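Local atomic coordinates of alginate lyase (Chitinophaga sp. MD30, PDB entry 6KCW), a protein that cleaves the polysaccharide alginate as a lyase of polysaccharide lyase family 36 and carries a bound calcium ion. Residues Ser156-Gly160 / Thr161-Val165; Ser171-Ser175 / Asn176-Arg180. All coordinates share one frame; numbering follows the deposited sequence.

Contact 1. Residues Ser156-Gly160 / Thr161-Val165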
loop_
_atom_site.group_PDB
_atom_site.type_symbol
_atom_site.label_atom_id
_atom_site.label_comp_id
_atom_site.label_asym_id
_atom_site.label_seq_id
_atom_site.Cartn_x
_atom_site.Cartn_y
_atom_site.Cartn_z
ATOM N N SER A 156 -1.422 13.650 15.528
ATOM C CA SER A 156 -1.305 13.506 14.086
ATOM C C SER A 156 0.116 13.119 13.686
ATOM O O SER A 156 1.069 13.289 14.452
ATOM C CB SER A 156 -1.708 14.803 13.363
ATOM O OG SER A 156 -3.112 15.041 13.427
ATOM N N ILE A 157 0.246 12.570 12.474
ATOM C CA ILE A 157 1.550 12.396 11.831
ATOM C C ILE A 157 1.998 13.771 11.361
ATOM O O ILE A 157 1.191 14.706 11.338
ATOM C CB ILE A 157 1.497 11.396 10.656
ATOM C CG1 ILE A 157 0.396 11.773 9.660
ATOM C CG2 ILE A 157 1.271 9.986 11.162
ATOM C CD1 ILE A 157 0.266 10.799 8.497
ATOM N N THR A 158 3.271 13.908 10.969
ATOM C CA THR A 158 3.832 15.198 10.579
ATOM C C THR A 158 4.452 15.131 9.186
ATOM O O THR A 158 4.954 14.089 8.759
ATOM C CB THR A 158 4.900 15.665 11.572
ATOM O OG1 THR A 158 5.912 14.657 11.681
ATOM C CG2 THR A 158 4.289 15.922 12.949
ATOM N N LYS A 159 4.430 16.263 8.487
ATOM C CA LYS A 159 5.034 16.327 7.164
ATOM C C LYS A 159 6.553 16.382 7.276
ATOM O O LYS A 159 7.122 16.801 8.292
ATOM C CB LYS A 159 4.532 17.546 6.393
ATOM C CG LYS A 159 3.016 17.648 6.299
ATOM C CD LYS A 159 2.559 18.894 5.534
ATOM C CE LYS A 159 1.156 19.286 5.983
ATOM N NZ LYS A 159 0.479 20.235 5.048
ATOM N N GLY A 160 7.219 15.947 6.213
ATOM C CA GLY A 160 8.668 15.959 6.239
ATOM C C GLY A 160 9.299 14.970 7.190
ATOM O O GLY A 160 10.490 15.076 7.470
ATOM N N THR A 161 8.542 13.990 7.677
ATOM C CA THR A 161 9.016 13.030 8.671
ATOM C C THR A 161 9.057 11.637 8.061
ATOM O O THR A 161 8.059 11.182 7.491
ATOM C CB THR A 161 8.093 13.008 9.885
ATOM O OG1 THR A 161 7.987 14.327 10.437
ATOM C CG2 THR A 161 8.631 12.038 10.944
ATOM N N THR A 162 10.191 10.951 8.184
ATOM C CA THR A 162 10.294 9.606 7.635
ATOM C C THR A 162 9.695 8.588 8.594
ATOM O O THR A 162 10.024 8.566 9.787
ATOM C CB THR A 162 11.735 9.209 7.345
ATOM O OG1 THR A 162 12.444 10.300 6.737
ATOM C CG2 THR A 162 11.729 8.002 6.407
ATOM N N TYR A 163 8.828 7.730 8.056
ATOM C CA TYR A 163 8.191 6.659 8.808
ATOM C C TYR A 163 8.573 5.324 8.186
ATOM O O TYR A 163 8.353 5.112 6.987
ATOM C CB TYR A 163 6.676 6.841 8.816
ATOM C CG TYR A 163 6.238 8.069 9.573
ATOM C CD1 TYR A 163 6.061 8.041 10.959
ATOM C CD2 TYR A 163 6.017 9.256 8.912
ATOM C CE1 TYR A 163 5.664 9.179 11.651
ATOM C CE2 TYR A 163 5.622 10.388 9.587
ATOM C CZ TYR A 163 5.443 10.354 10.944
ATOM O OH TYR A 163 5.045 11.513 11.574
ATOM N N HIS A 164 9.169 4.439 8.988
ATOM C CA HIS A 164 9.422 3.084 8.518
ATOM C C HIS A 164 8.183 2.226 8.714
ATOM O O HIS A 164 7.582 2.229 9.795
ATOM C CB HIS A 164 10.599 2.432 9.233
ATOM C CG HIS A 164 10.990 1.121 8.625
ATOM N ND1 HIS A 164 11.841 1.027 7.545
ATOM C CD2 HIS A 164 10.606 -0.146 8.910
ATOM C CE1 HIS A 164 11.980 -0.241 7.202
ATOM N NE2 HIS A 164 11.239 -0.974 8.014
ATOM N N VAL A 165 7.823 1.478 7.671
ATOM C CA VAL A 165 6.640 0.627 7.648
ATOM C C VAL A 165 7.087 -0.812 7.431
ATOM O O VAL A 165 7.830 -1.099 6.479
ATOM C CB VAL A 165 5.671 1.062 6.536
ATOM C CG1 VAL A 165 4.315 0.381 6.689
ATOM C CG2 VAL A 165 5.551 2.580 6.504
HETATM O O HOH W 1 6.014 13.087 6.667
#

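Contact 2. Residues Ser171-Ser175 / Asn176-Arg180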
loop_
_atom_site.group_PDB
_atom_site.type_symbol
_atom_site.label_atom_id
_atom_site.label_comp_id
_atom_site.label_asym_id
_atom_site.label_seq_id
_atom_site.Cartn_x
_atom_site.Cartn_y
_atom_site.Cartn_z
ATOM N N SER A 171 -1.791 -15.996 4.451
ATOM C CA SER A 171 -3.039 -16.569 3.965
ATOM C C SER A 171 -3.771 -17.331 5.068
ATOM O O SER A 171 -3.157 -17.902 5.978
ATOM C CB SER A 171 -2.766 -17.518 2.803
ATOM O OG SER A 171 -1.918 -16.907 1.865
ATOM N N ASN A 172 -5.102 -17.347 4.969
ATOM C CA ASN A 172 -5.896 -18.253 5.778
ATOM C C ASN A 172 -6.090 -19.538 4.978
ATOM O O ASN A 172 -5.615 -19.661 3.848
ATOM C CB ASN A 172 -7.209 -17.597 6.206
ATOM C CG ASN A 172 -8.255 -17.543 5.079
ATOM O OD1 ASN A 172 -8.215 -16.663 4.207
ATOM N ND2 ASN A 172 -9.206 -18.470 5.112
ATOM N N THR A 173 -6.735 -20.529 5.586
ATOM C CA THR A 173 -7.091 -21.770 4.910
ATOM C C THR A 173 -8.593 -21.988 5.028
ATOM O O THR A 173 -9.174 -21.754 6.091
ATOM C CB THR A 173 -6.379 -22.982 5.519
ATOM O OG1 THR A 173 -6.886 -23.200 6.839
ATOM C CG2 THR A 173 -4.902 -22.764 5.611
ATOM N N GLY A 174 -9.216 -22.444 3.941
ATOM C CA GLY A 174 -10.638 -22.763 3.970
ATOM C C GLY A 174 -11.475 -21.628 4.528
ATOM O O GLY A 174 -11.312 -20.461 4.157
ATOM N N SER A 175 -12.399 -21.958 5.428
ATOM C CA SER A 175 -13.198 -20.944 6.103
ATOM C C SER A 175 -12.637 -20.575 7.472
ATOM O O SER A 175 -13.327 -19.912 8.252
ATOM C CB SER A 175 -14.656 -21.404 6.228
ATOM O OG SER A 175 -15.347 -21.245 4.991
ATOM N N ASN A 176 -11.390 -20.964 7.761
ATOM C CA ASN A 176 -10.751 -20.708 9.045
ATOM C C ASN A 176 -10.242 -19.273 9.131
ATOM O O ASN A 176 -9.920 -18.627 8.120
ATOM C CB ASN A 176 -9.573 -21.658 9.287
ATOM C CG ASN A 176 -9.968 -23.118 9.209
ATOM O OD1 ASN A 176 -10.799 -23.594 9.991
ATOM N ND2 ASN A 176 -9.369 -23.846 8.267
ATOM N N ARG A 177 -10.165 -18.787 10.365
ATOM C CA ARG A 177 -9.588 -17.480 10.676
ATOM C C ARG A 177 -8.139 -17.634 11.114
ATOM O O ARG A 177 -7.748 -17.209 12.194
ATOM C CB ARG A 177 -10.415 -16.781 11.751
ATOM C CG ARG A 177 -10.211 -15.271 11.864
ATOM C CD ARG A 177 -10.483 -14.793 13.288
ATOM N NE ARG A 177 -10.190 -13.371 13.462
ATOM C CZ ARG A 177 -9.602 -12.858 14.543
ATOM N NH1 ARG A 177 -9.235 -13.654 15.541
ATOM N NH2 ARG A 177 -9.369 -11.553 14.626
ATOM N N ASP A 178 -7.327 -18.273 10.277
ATOM C CA ASP A 178 -5.940 -18.555 10.611
ATOM C C ASP A 178 -4.959 -17.731 9.781
ATOM O O ASP A 178 -3.751 -17.974 9.849
ATOM C CB ASP A 178 -5.660 -20.058 10.475
ATOM C CG ASP A 178 -6.040 -20.618 9.115
ATOM O OD1 ASP A 178 -6.731 -19.922 8.331
ATOM O OD2 ASP A 178 -5.654 -21.778 8.837
ATOM N N GLY A 179 -5.435 -16.742 9.032
ATOM C CA GLY A 179 -4.551 -15.831 8.337
ATOM C C GLY A 179 -3.988 -14.782 9.276
ATOM O O GLY A 179 -4.115 -14.862 10.497
ATOM N N ARG A 180 -3.360 -13.768 8.687
ATOM C CA ARG A 180 -2.765 -12.709 9.492
ATOM C C ARG A 180 -2.620 -11.448 8.656
ATOM O O ARG A 180 -2.217 -11.518 7.493
ATOM C CB ARG A 180 -1.386 -13.124 10.030
ATOM C CG ARG A 180 -0.933 -12.326 11.233
ATOM C CD ARG A 180 -1.372 -13.016 12.545
ATOM N NE ARG A 180 -0.672 -12.428 13.688
ATOM C CZ ARG A 180 0.347 -12.999 14.326
ATOM N NH1 ARG A 180 0.779 -14.197 13.955
ATOM N NH2 ARG A 180 0.919 -12.382 15.355
#

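Contact 1. Residues Ser156-Gly160 / Thr161-Val165
Thr158 meets Thr161 and Tyr163 across a local turn contact, where the loop after strand 128-135 bends into strand 162-170. The bend is a type II beta turn from Thr158 to Thr161, with Gly160 in the third position at a phi of 69°. A water spans its mouth: it donates to Thr158 O at 2.6 Å and accepts from Thr161 N at 2.9 Å, so the turn closes through solvent.

With CG turned away from its own carbonyl (chi1 -66°), Tyr163 points its ring back toward residues 157-158, and its OH ends beside Thr158 N. There the phenol oxygen accepts the amide of Thr158, N to OH 3.0 Å, in a fairly straight bond of 161°. The water and Thr158 O lie at the ring's edge, in its plane, with Thr158 O 3.9 Å from Tyr163 CE2. Ile157 approaches the phenol end obliquely, its CB 4.1 Å from Tyr163 CZ. The two threonine side chains come together through their hydroxyls; Thr158 OG1 and Thr161 OG1 are modelled only 2.4 Å apart, a hydrogen bond whose exact length is doubtful. A phenylalanine at Tyr163 would keep the ring but is likely to leave the amide of Thr158 without its acceptor and the loop less firmly held to the strand.

Strands 128-135 and 71-80 flank this corner. Phe130 of strand 128-135 packs edge-to-face with the Tyr163 ring, and Ile157 pairs through its backbone with Val128 at the start of the same strand. On strand 71-80, Phe80 bonds the backbone of Gly160 and Val78 that of Tyr163, so the turn is joined to one of the two antiparallel neighbours of strand 162-170.

Contact 2. Residues Ser171-Ser175 / Asn176-Arg180
The side chain of Thr173 crosses that of Asp178 at about a right angle, and the carboxylate takes both its hydroxyl and its backbone amide. Asp178 OD1 takes the Thr173 amide, N to OD1 2.8 Å, while OD2 takes the hydroxyl, OG1 to OD2 2.7 Å. Both are met on the syn side, less than 20° out of the carboxylate plane, so this pair of bonds fixes the carboxylate's rotation.

The hydroxyl is used twice. Thr173 OG1 gives its proton to Asp178 and accepts from Asn176 ND2 at 2.9 Å, a donor whose amide plane nearly contains it. Asn176 CG sits beside its own backbone N (chi1 -57°), which carries ND2 back over the turn, where it also makes a weak bond to Thr173 O. That carbonyl receives the turn's main bond from Asn176 N at 2.9 Å.

Asn172 ND2 adds a weak bond to Asn176 O, while its OD1 is held by the amide of Thr198. Thr173 to Asn176 is a type II' turn, with Gly174 in the second position at positive phi. The turn and these side-chain bonds make up the tip of the beta hairpin joining antiparallel strands 162-170 and 179-185.

Going from the N terminus, contact 1 comes first, closing a tight turn in the loop that follows strand 128-135 and delivering the chain into strand 162-170. The chain then follows strand 162-170 to contact 2, where it reverses and returns along strand 179-185. The two are in series: contact 1 is complete before contact 2 opens, and they neither nest nor cross. Their centres lie 32 Å apart, at opposite ends of strand 162-170. That strand links them directly. Residues 156-165 bring the strand in beside strand 71-80, and residues 171-180 turn the chain into strand 179-185, its other neighbour in the same antiparallel sheet.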